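Local coordinates for TfuA domain-containing protein (Methanosarcina acetivorans, PDB 6XP8) that takes part in peptide backbone thioamidation, probably by working with a YcaO partner enzyme to bring sulfur into the peptide, at residues E34-Q38 with Q39-V43; A80-A83 with S84-D87; S10-H13 with E14-K17. All coordinates share one frame; numbering follows the deposited sequence.

Contact 1: E34-Q38 with Q39-V43; sequences EKFVQ and QGYKV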
ATOM      1  N   GLU A  34     -18.245  -5.249   9.672  1.00 20.75           N
ATOM      2  CA  GLU A  34     -19.390  -6.018  10.182  1.00 21.01           C
ATOM      3  C   GLU A  34     -20.675  -5.811   9.376  1.00 20.58           C
ATOM      4  O   GLU A  34     -21.483  -6.735   9.285  1.00 20.41           O
ATOM      5  CB  GLU A  34     -19.622  -5.774  11.681  1.00 22.06           C
ATOM      6  CG  GLU A  34     -20.455  -6.849  12.393  1.00 23.90           C
ATOM      7  CD  GLU A  34     -19.839  -8.246  12.384  1.00 26.02           C
ATOM      8  OE1 GLU A  34     -20.612  -9.231  12.362  1.00 27.45           O
ATOM      9  OE2 GLU A  34     -18.593  -8.375  12.413  1.00 27.31           O
ATOM     10  N   LYS A  35     -20.837  -4.623   8.778  1.00 20.12           N
ATOM     11  CA  LYS A  35     -21.976  -4.336   7.884  1.00 20.73           C
ATOM     12  C   LYS A  35     -22.040  -5.344   6.735  1.00 20.21           C
ATOM     13  O   LYS A  35     -23.109  -5.875   6.419  1.00 20.41           O
ATOM     14  CB  LYS A  35     -21.898  -2.905   7.325  1.00 21.77           C
ATOM     15  CG  LYS A  35     -23.162  -2.441   6.604  1.00 23.46           C
ATOM     16  CD  LYS A  35     -22.960  -1.119   5.877  1.00 24.53           C
ATOM     17  CE  LYS A  35     -24.247  -0.661   5.204  1.00 25.70           C
ATOM     18  NZ  LYS A  35     -24.048   0.564   4.372  1.00 27.13           N
ATOM     19  N   PHE A  36     -20.883  -5.611   6.134  1.00 19.95           N
ATOM     20  CA  PHE A  36     -20.784  -6.515   4.990  1.00 19.84           C
ATOM     21  C   PHE A  36     -20.860  -7.988   5.385  1.00 20.12           C
ATOM     22  O   PHE A  36     -21.445  -8.794   4.657  1.00 20.18           O
ATOM     23  CB  PHE A  36     -19.541  -6.185   4.158  1.00 19.53           C
ATOM     24  CG  PHE A  36     -19.580  -4.802   3.577  1.00 19.12           C
ATOM     25  CD1 PHE A  36     -20.345  -4.531   2.435  1.00 19.35           C
ATOM     26  CD2 PHE A  36     -18.906  -3.752   4.203  1.00 18.78           C
ATOM     27  CE1 PHE A  36     -20.408  -3.245   1.912  1.00 18.86           C
ATOM     28  CE2 PHE A  36     -18.967  -2.461   3.683  1.00 19.03           C
ATOM     29  CZ  PHE A  36     -19.719  -2.210   2.541  1.00 18.92           C
ATOM     30  N   VAL A  37     -20.297  -8.318   6.547  1.00 20.06           N
ATOM     31  CA  VAL A  37     -20.456  -9.647   7.164  1.00 20.94           C
ATOM     32  C   VAL A  37     -21.945  -9.964   7.366  1.00 22.08           C
ATOM     33  O   VAL A  37     -22.400 -11.056   7.007  1.00 22.82           O
ATOM     34  CB  VAL A  37     -19.665  -9.767   8.497  1.00 20.71           C
ATOM     35  CG1 VAL A  37     -19.904 -11.108   9.191  1.00 20.42           C
ATOM     36  CG2 VAL A  37     -18.174  -9.568   8.253  1.00 20.67           C
ATOM     37  N   GLN A  38     -22.695  -8.998   7.904  1.00 22.86           N
ATOM     38  CA  GLN A  38     -24.130  -9.173   8.173  1.00 24.89           C
ATOM     39  C   GLN A  38     -24.996  -9.185   6.911  1.00 25.20           C
ATOM     40  O   GLN A  38     -26.086  -9.761   6.916  1.00 26.28           O
ATOM     41  CB  GLN A  38     -24.646  -8.133   9.182  1.00 25.67           C
ATOM     42  CG  GLN A  38     -24.080  -8.264  10.596  1.00 27.73           C
ATOM     43  CD  GLN A  38     -24.345  -9.611  11.259  1.00 29.36           C
ATOM     44  OE1 GLN A  38     -25.444 -10.163  11.174  1.00 31.08           O
ATOM     45  NE2 GLN A  38     -23.335 -10.135  11.942  1.00 30.42           N
ATOM     46  N   GLN A  39     -24.502  -8.567   5.838  1.00 25.88           N
ATOM     47  CA  GLN A  39     -25.166  -8.589   4.526  1.00 26.16           C
ATOM     48  C   GLN A  39     -24.940  -9.903   3.763  1.00 26.26           C
ATOM     49  O   GLN A  39     -25.530 -10.116   2.698  1.00 26.90           O
ATOM     50  CB  GLN A  39     -24.729  -7.388   3.674  1.00 27.20           C
ATOM     51  CG  GLN A  39     -25.430  -6.078   4.015  1.00 28.07           C
ATOM     52  CD  GLN A  39     -24.989  -4.902   3.154  1.00 29.38           C
ATOM     53  OE1 GLN A  39     -24.218  -5.051   2.204  1.00 31.24           O
ATOM     54  NE2 GLN A  39     -25.486  -3.717   3.483  1.00 29.50           N
ATOM     55  N   GLY A  40     -24.087 -10.772   4.311  1.00 25.22           N
ATOM     56  CA  GLY A  40     -23.824 -12.096   3.741  1.00 24.64           C
ATOM     57  C   GLY A  40     -22.649 -12.215   2.781  1.00 24.08           C
ATOM     58  O   GLY A  40     -22.543 -13.213   2.064  1.00 23.27           O
ATOM     59  N   TYR A  41     -21.766 -11.213   2.759  1.00 23.36           N
ATOM     60  CA  TYR A  41     -20.563 -11.251   1.903  1.00 22.96           C
ATOM     61  C   TYR A  41     -19.626 -12.393   2.313  1.00 22.71           C
ATOM     62  O   TYR A  41     -19.486 -12.702   3.502  1.00 22.75           O
ATOM     63  CB  TYR A  41     -19.823  -9.900   1.899  1.00 22.24           C
ATOM     64  CG  TYR A  41     -20.446  -8.830   1.018  1.00 22.42           C
ATOM     65  CD1 TYR A  41     -21.596  -8.135   1.426  1.00 22.28           C
ATOM     66  CD2 TYR A  41     -19.881  -8.498  -0.220  1.00 22.06           C
ATOM     67  CE1 TYR A  41     -22.169  -7.160   0.622  1.00 22.51           C
ATOM     68  CE2 TYR A  41     -20.446  -7.518  -1.028  1.00 22.69           C
ATOM     69  CZ  TYR A  41     -21.590  -6.851  -0.600  1.00 22.51           C
ATOM     70  OH  TYR A  41     -22.158  -5.879  -1.385  1.00 23.55           O
ATOM     71  N   LYS A  42     -18.995 -13.016   1.317  1.00 21.85           N
ATOM     72  CA  LYS A  42     -18.192 -14.222   1.543  1.00 21.27           C
ATOM     73  C   LYS A  42     -16.687 -13.971   1.591  1.00 19.27           C
ATOM     74  O   LYS A  42     -15.957 -14.722   2.239  1.00 18.77           O
ATOM     75  CB  LYS A  42     -18.522 -15.308   0.509  1.00 23.10           C
ATOM     76  CG  LYS A  42     -19.883 -15.975   0.696  1.00 25.46           C
ATOM     77  CD  LYS A  42     -19.949 -16.814   1.969  1.00 27.15           C
ATOM     78  CE  LYS A  42     -21.385 -16.984   2.443  1.00 28.87           C
ATOM     79  NZ  LYS A  42     -21.449 -17.774   3.705  1.00 30.16           N
ATOM     80  N   VAL A  43     -16.234 -12.930   0.891  1.00 17.93           N
ATOM     81  CA  VAL A  43     -14.814 -12.550   0.878  1.00 17.22           C
ATOM     82  C   VAL A  43     -14.684 -11.038   1.072  1.00 16.34           C
ATOM     83  O   VAL A  43     -15.401 -10.261   0.430  1.00 16.47           O
ATOM     84  CB  VAL A  43     -14.076 -12.998  -0.420  1.00 17.30           C
ATOM     85  CG1 VAL A  43     -12.590 -12.652  -0.350  1.00 17.28           C
ATOM     86  CG2 VAL A  43     -14.216 -14.499  -0.660  1.00 17.54           C
TER
HETATM   87  O   HOH W   1     -21.319 -13.232   5.680  1.00 26.73           O

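Contact 2: A80-A83 with S84-D87; sequences ALRA and SELD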
ATOM      1  N   ALA A  80      -1.756  -5.223   4.139  1.00 13.22           N
ATOM      2  CA  ALA A  80      -0.445  -5.857   4.341  1.00 13.45           C
ATOM      3  C   ALA A  80      -0.041  -5.859   5.816  1.00 13.74           C
ATOM      4  O   ALA A  80       0.419  -6.878   6.332  1.00 14.07           O
ATOM      5  CB  ALA A  80       0.612  -5.167   3.498  1.00 13.28           C
ATOM      6  N   LEU A  81      -0.234  -4.718   6.477  1.00 13.85           N
ATOM      7  CA  LEU A  81       0.062  -4.566   7.896  1.00 13.94           C
ATOM      8  C   LEU A  81      -0.792  -5.511   8.746  1.00 13.87           C
ATOM      9  O   LEU A  81      -0.258  -6.268   9.559  1.00 14.23           O
ATOM     10  CB  LEU A  81      -0.117  -3.102   8.335  1.00 14.47           C
ATOM     11  CG  LEU A  81       0.231  -2.736   9.786  1.00 14.54           C
ATOM     12  CD1 LEU A  81       1.704  -2.972  10.086  1.00 15.13           C
ATOM     13  CD2 LEU A  81      -0.146  -1.285  10.054  1.00 14.93           C
ATOM     14  N   ARG A  82      -2.108  -5.480   8.541  1.00 13.81           N
ATOM     15  CA  ARG A  82      -3.020  -6.350   9.292  1.00 13.94           C
ATOM     16  C   ARG A  82      -2.804  -7.841   9.015  1.00 14.14           C
ATOM     17  O   ARG A  82      -2.864  -8.656   9.944  1.00 14.15           O
ATOM     18  CB  ARG A  82      -4.485  -5.961   9.060  1.00 13.82           C
ATOM     19  CG  ARG A  82      -4.897  -4.647   9.705  1.00 14.10           C
ATOM     20  CD  ARG A  82      -5.064  -4.740  11.215  1.00 14.27           C
ATOM     21  NE  ARG A  82      -5.445  -3.432  11.740  1.00 14.75           N
ATOM     22  CZ  ARG A  82      -4.606  -2.529  12.242  1.00 14.79           C
ATOM     23  NH1 ARG A  82      -3.302  -2.778  12.340  1.00 15.45           N
ATOM     24  NH2 ARG A  82      -5.082  -1.363  12.656  1.00 14.99           N
ATOM     25  N   ALA A  83      -2.526  -8.197   7.760  1.00 14.73           N
ATOM     26  CA  ALA A  83      -2.261  -9.599   7.432  1.00 15.46           C
ATOM     27  C   ALA A  83      -1.000 -10.109   8.137  1.00 15.92           C
ATOM     28  O   ALA A  83      -0.969 -11.253   8.593  1.00 16.41           O
ATOM     29  CB  ALA A  83      -2.187  -9.822   5.934  1.00 15.47           C
ATOM     30  N   SER A  84       0.010  -9.245   8.272  1.00 16.21           N
ATOM     31  CA  SER A  84       1.230  -9.603   9.003  1.00 16.88           C
ATOM     32  C   SER A  84       0.969  -9.837  10.496  1.00 17.38           C
ATOM     33  O   SER A  84       1.694 -10.599  11.147  1.00 17.68           O
ATOM     34  CB  SER A  84       2.325  -8.552   8.802  1.00 16.69           C
ATOM     35  OG  SER A  84       2.116  -7.404   9.606  1.00 17.03           O
ATOM     36  N   GLU A  85      -0.065  -9.181  11.018  1.00 17.34           N
ATOM     37  CA  GLU A  85      -0.458  -9.305  12.424  1.00 18.29           C
ATOM     38  C   GLU A  85      -1.432 -10.449  12.677  1.00 18.95           C
ATOM     39  O   GLU A  85      -1.498 -10.967  13.798  1.00 19.00           O
ATOM     40  CB  GLU A  85      -1.066  -7.992  12.937  1.00 18.66           C
ATOM     41  CG  GLU A  85      -0.120  -6.800  12.889  1.00 19.31           C
ATOM     42  CD  GLU A  85      -0.823  -5.450  12.906  1.00 19.47           C
ATOM     43  OE1 GLU A  85      -2.058  -5.387  12.728  1.00 19.22           O
ATOM     44  OE2 GLU A  85      -0.125  -4.431  13.092  1.00 20.56           O
ATOM     45  N   LEU A  86      -2.192 -10.837  11.648  1.00 18.60           N
ATOM     46  CA  LEU A  86      -3.312 -11.768  11.829  1.00 19.56           C
ATOM     47  C   LEU A  86      -3.292 -13.017  10.937  1.00 19.74           C
ATOM     48  O   LEU A  86      -4.285 -13.757  10.898  1.00 19.86           O
ATOM     49  CB  LEU A  86      -4.654 -11.021  11.691  1.00 19.64           C
ATOM     50  CG  LEU A  86      -4.955  -9.886  12.681  1.00 19.93           C
ATOM     51  CD1 LEU A  86      -6.036  -8.966  12.140  1.00 20.21           C
ATOM     52  CD2 LEU A  86      -5.338 -10.414  14.060  1.00 20.13           C
ATOM     53  N   ASP A  87      -2.174 -13.268  10.248  1.00 20.32           N
ATOM     54  CA  ASP A  87      -2.064 -14.450   9.367  1.00 21.74           C
ATOM     55  C   ASP A  87      -2.183 -15.785  10.095  1.00 22.81           C
ATOM     56  O   ASP A  87      -2.721 -16.749   9.544  1.00 23.27           O
ATOM     57  CB  ASP A  87      -0.812 -14.424   8.469  1.00 21.73           C
ATOM     58  CG  ASP A  87       0.485 -14.115   9.225  1.00 22.19           C
ATOM     59  OD1 ASP A  87       0.510 -14.103  10.475  1.00 22.24           O
ATOM     60  OD2 ASP A  87       1.500 -13.873   8.538  1.00 23.25           O
TER
HETATM   61  O   HOH W   2      -0.353  -1.871  13.785  1.00 33.47           O

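Contact 3: S10-H13 with E14-K17; sequences SISH and EDAK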
ATOM      1  N   SER A  10      -4.150   2.704  -3.370  1.00 15.30           N
ATOM      2  CA  SER A  10      -3.108   1.891  -4.020  1.00 15.23           C
ATOM      3  C   SER A  10      -3.479   1.547  -5.463  1.00 15.50           C
ATOM      4  O   SER A  10      -2.608   1.379  -6.326  1.00 15.70           O
ATOM      5  CB  SER A  10      -2.857   0.618  -3.213  1.00 14.87           C
ATOM      6  OG  SER A  10      -2.408   0.944  -1.909  1.00 14.56           O
ATOM      7  N   ILE A  11      -4.783   1.430  -5.695  1.00 15.99           N
ATOM      8  CA  ILE A  11      -5.372   1.311  -7.025  1.00 16.16           C
ATOM      9  C   ILE A  11      -6.743   1.986  -6.953  1.00 16.69           C
ATOM     10  O   ILE A  11      -7.453   1.866  -5.949  1.00 16.65           O
ATOM     11  CB  ILE A  11      -5.445  -0.168  -7.515  1.00 16.18           C
ATOM     12  CG1 ILE A  11      -5.813  -0.232  -9.010  1.00 16.14           C
ATOM     13  CG2 ILE A  11      -6.380  -1.013  -6.645  1.00 15.76           C
ATOM     14  CD1 ILE A  11      -5.483  -1.543  -9.697  1.00 16.12           C
ATOM     15  N   SER A  12      -7.101   2.710  -8.007  1.00 17.23           N
ATOM     16  CA  SER A  12      -8.401   3.367  -8.069  1.00 17.77           C
ATOM     17  C   SER A  12      -9.519   2.346  -8.255  1.00 17.89           C
ATOM     18  O   SER A  12      -9.279   1.225  -8.732  1.00 18.10           O
ATOM     19  CB  SER A  12      -8.425   4.408  -9.193  1.00 17.86           C
ATOM     20  OG  SER A  12      -8.359   3.785 -10.464  1.00 18.39           O
ATOM     21  N   HIS A  13     -10.732   2.729  -7.862  1.00 18.22           N
ATOM     22  CA  HIS A  13     -11.925   1.905  -8.087  1.00 18.89           C
ATOM     23  C   HIS A  13     -12.096   1.640  -9.583  1.00 19.57           C
ATOM     24  O   HIS A  13     -12.419   0.530  -9.979  1.00 19.92           O
ATOM     25  CB  HIS A  13     -13.171   2.584  -7.515  1.00 19.21           C
ATOM     26  CG  HIS A  13     -13.240   2.584  -6.017  1.00 18.83           C
ATOM     27  ND1 HIS A  13     -14.413   2.821  -5.333  1.00 19.17           N
ATOM     28  CD2 HIS A  13     -12.292   2.365  -5.073  1.00 18.87           C
ATOM     29  CE1 HIS A  13     -14.185   2.759  -4.034  1.00 18.84           C
ATOM     30  NE2 HIS A  13     -12.906   2.480  -3.849  1.00 18.84           N
ATOM     31  N   GLU A  14     -11.827   2.667 -10.392  1.00 21.06           N
ATOM     32  CA  GLU A  14     -11.922   2.594 -11.854  1.00 22.43           C
ATOM     33  C   GLU A  14     -11.014   1.506 -12.439  1.00 22.21           C
ATOM     34  O   GLU A  14     -11.445   0.719 -13.285  1.00 23.43           O
ATOM     35  CB  GLU A  14     -11.591   3.958 -12.486  1.00 24.14           C
ATOM     36  CG  GLU A  14     -12.505   5.112 -12.075  1.00 26.43           C
ATOM     37  CD  GLU A  14     -12.001   5.888 -10.860  1.00 28.30           C
ATOM     38  OE1 GLU A  14     -12.038   5.354  -9.729  1.00 27.14           O
ATOM     39  OE2 GLU A  14     -11.576   7.056 -11.037  1.00 30.97           O
ATOM     40  N   ASP A  15      -9.766   1.467 -11.978  1.00 22.29           N
ATOM     41  CA  ASP A  15      -8.782   0.502 -12.468  1.00 22.38           C
ATOM     42  C   ASP A  15      -8.982  -0.892 -11.880  1.00 23.14           C
ATOM     43  O   ASP A  15      -8.723  -1.892 -12.550  1.00 23.86           O
ATOM     44  CB  ASP A  15      -7.360   1.008 -12.226  1.00 22.52           C
ATOM     45  CG  ASP A  15      -6.999   2.185 -13.122  1.00 22.21           C
ATOM     46  OD1 ASP A  15      -7.730   2.452 -14.098  1.00 22.69           O
ATOM     47  OD2 ASP A  15      -5.978   2.837 -12.846  1.00 23.05           O
ATOM     48  N   ALA A  16      -9.455  -0.953 -10.636  1.00 23.33           N
ATOM     49  CA  ALA A  16      -9.741  -2.234  -9.993  1.00 24.23           C
ATOM     50  C   ALA A  16     -10.946  -2.948 -10.614  1.00 25.93           C
ATOM     51  O   ALA A  16     -10.924  -4.173 -10.761  1.00 26.40           O
ATOM     52  CB  ALA A  16      -9.939  -2.046  -8.497  1.00 22.91           C
ATOM     53  N   LYS A  17     -11.972  -2.170 -10.983  1.00 27.58           N
ATOM     54  CA  LYS A  17     -13.269  -2.665 -11.489  1.00 29.77           C
ATOM     55  C   LYS A  17     -13.179  -3.517 -12.739  1.00 30.90           C
ATOM     56  O   LYS A  17     -13.992  -4.428 -12.937  1.00 31.95           O
ATOM     57  CB  LYS A  17     -14.210  -1.497 -11.779  1.00 30.79           C
ATOM     58  CG  LYS A  17     -15.201  -1.222 -10.672  1.00 32.12           C
ATOM     59  CD  LYS A  17     -15.849   0.142 -10.830  1.00 33.61           C
ATOM     60  CE  LYS A  17     -17.238   0.169 -10.207  1.00 34.90           C
ATOM     61  NZ  LYS A  17     -17.262  -0.138  -8.748  1.00 35.29           N
TER
HETATM   62  O   HOH W   3      -5.343   3.507 -10.147  1.00 20.11           O
HETATM   63  O   HOH W   4      -7.456   5.849 -12.001  1.00 37.89           O
HETATM   64  O   HOH W   5     -10.900   5.252  -6.521  1.00 24.37           O

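Contact 1: E34-Q38 with Q39-V43
Phe-36 and Tyr-41 meet across a Schellman motif, the turn that ends helix 33-38 and sends the chain into strand 43-46. Gly-40 sits at its centre with a phi of 93°, where a side chain would jam against the carbonyl oxygen of Gln-39. Two backbone bonds reach back into the last turn: Tyr-41 N to Phe-36 O (3.1 Å) and Gly-40 N to Val-37 O (3.2 Å), the latter donor lying above the carbonyl plane. From CB outward, Tyr-41 runs alongside Phe-36. Tyr-41 CB lies 3.4 Å from Phe-36 O, the same oxygen its N bonds. With CG anti to the carbonyl carbon (chi1 -78°), the ring stays beside that residue, and Tyr-41 CD1 passes 3.3 Å from Phe-36 O. Next, Tyr-41 CE1 reaches Phe-36 CD1 at 3.7 Å, and Tyr-41 CZ also lies near that atom. At the tip, OH is hydrogen-bonded to Asn-23 ND2. The rings form a T-shaped pair with planes 86° apart, the edge of Phe-36 directed at one face of Tyr-41; Val-4 of strand 3-6 touches both. Gln-39, its chain extended, lays CG on Lys-35 O (3.3 Å) and runs its amide beside the lysine chain. On the helix itself, Gln-38 NE2 donates to the anti lone pair of Glu-34 OE1. One water closes the turn, donating to Val-37 O at 2.8 Å and also to Tyr-41 O.

Contact 2: A80-A83 with S84-D87
Arg-82 and Glu-85, one turn apart, form a salt bridge in which Arg-82 NH1 gives a hydrogen to Glu-85 OE1 over 2.9 Å. The carboxylate uses its syn lone pair, and the two flat groups are nearly parallel, 17° apart. OE1 has a second partner in His-59 NE2, while Glu-85 OE2 accepts from a water at 2.7 Å that also takes a weak bond from Arg-82 NH1. The remaining guanidinium side is held too, NE bonding to Val-57 O. All this lies on helix 78-86, the connecting helix of the beta-alpha-beta unit between strands 71-74 and 92-93. A lysine in place of Glu-85 would probably leave Arg-82 facing a like charge and strip the water and His-59 of their carboxylate partner. Leu-81 O serves two donors: Ser-84 OG at 2.6 Å, and more weakly Glu-85 N. The hydroxyl reaches that oxygen because chi1 of 78° sets OG between the backbone N and carbonyl carbon, folded back on the helix. Ser-84 N itself donates to Ala-80 O (3.1 Å). Near the helix end the bonds are weaker and shared, with Ala-83 O accepting from both Leu-86 N and Asp-87 N. Asp-87 OD2 pairs with Tyr-98 OH.

Contact 3: S10-H13 with E14-K17
An N-cap opens helix 13-19: Ser-12, at the end of the loop that follows strand 3-6, turns its hydroxyl onto Asp-15 in the first turn. Asp-15 N donates to Ser-12 OG over 3.1 Å with an N-H...O angle of 155°, so an amide that lies ahead of the regular helical bonding finds an acceptor. A chi1 of 68° folds the hydroxyl back over the serine's own backbone, toward the first turn. The return path of a capping box is made through water rather than directly: Ser-12 N gives its hydrogen to a water at 2.9 Å, which donates to Asp-15 OD2. A second water, 2.7 Å from Ser-12 OG, adds a weak bond to the same carboxylate oxygen. Asp-15 OD2 also meets Arg-200 in a salt bridge, and a negative group here is likely to be favoured by the helix N-terminus.

Beside the cap, Ile-11 and Ala-16 occupy the positions of a hydrophobic staple, with Ile-11 CG2 4.1 Å from Ala-16 CB; Ile-11 CG1 rests on Asp-15 CB (3.8 Å). Both apolar residues also pack on helix 198-215. Regular bonding starts with Ala-16 N to Ser-12 O (2.9 Å) and Lys-17 N to His-13 O. The His-13 ring is held by a hydrogen bond from NE2 to the Thr-7 carbonyl oxygen, and it meets the ring of Phe-121. Glu-14 bends at chi2 (92°), which brings Glu-14 OE1 back to 3.8 Å from Ser-12 CB; a third water accepts from His-13 N and gives a weak bond to Glu-14 OE1. Lys-17 passes over the His-13 carbonyl, Lys-17 CB lying 3.2 Å from His-13 O.

In the fold
Along the chain the order is contact 3, contact 1, contact 2, each complete before the next opens. Their centres stand about 20 to 22 Å apart and none touches another; the closest atoms, those of contacts 2 and 3, are about 9 Å apart. What they share is the five-stranded parallel sheet. Contact 3 starts the helix between strands 3-6 and 23-25, contact 1 ends the helix between 23-25 and 43-46, and contact 2 lies on the helix between 71-74 and 92-93. They thus sit at the start of one connecting helix, the end of a second and along the latter part of a third, in an alpha/beta layout with strand order 2-1-3-4-5.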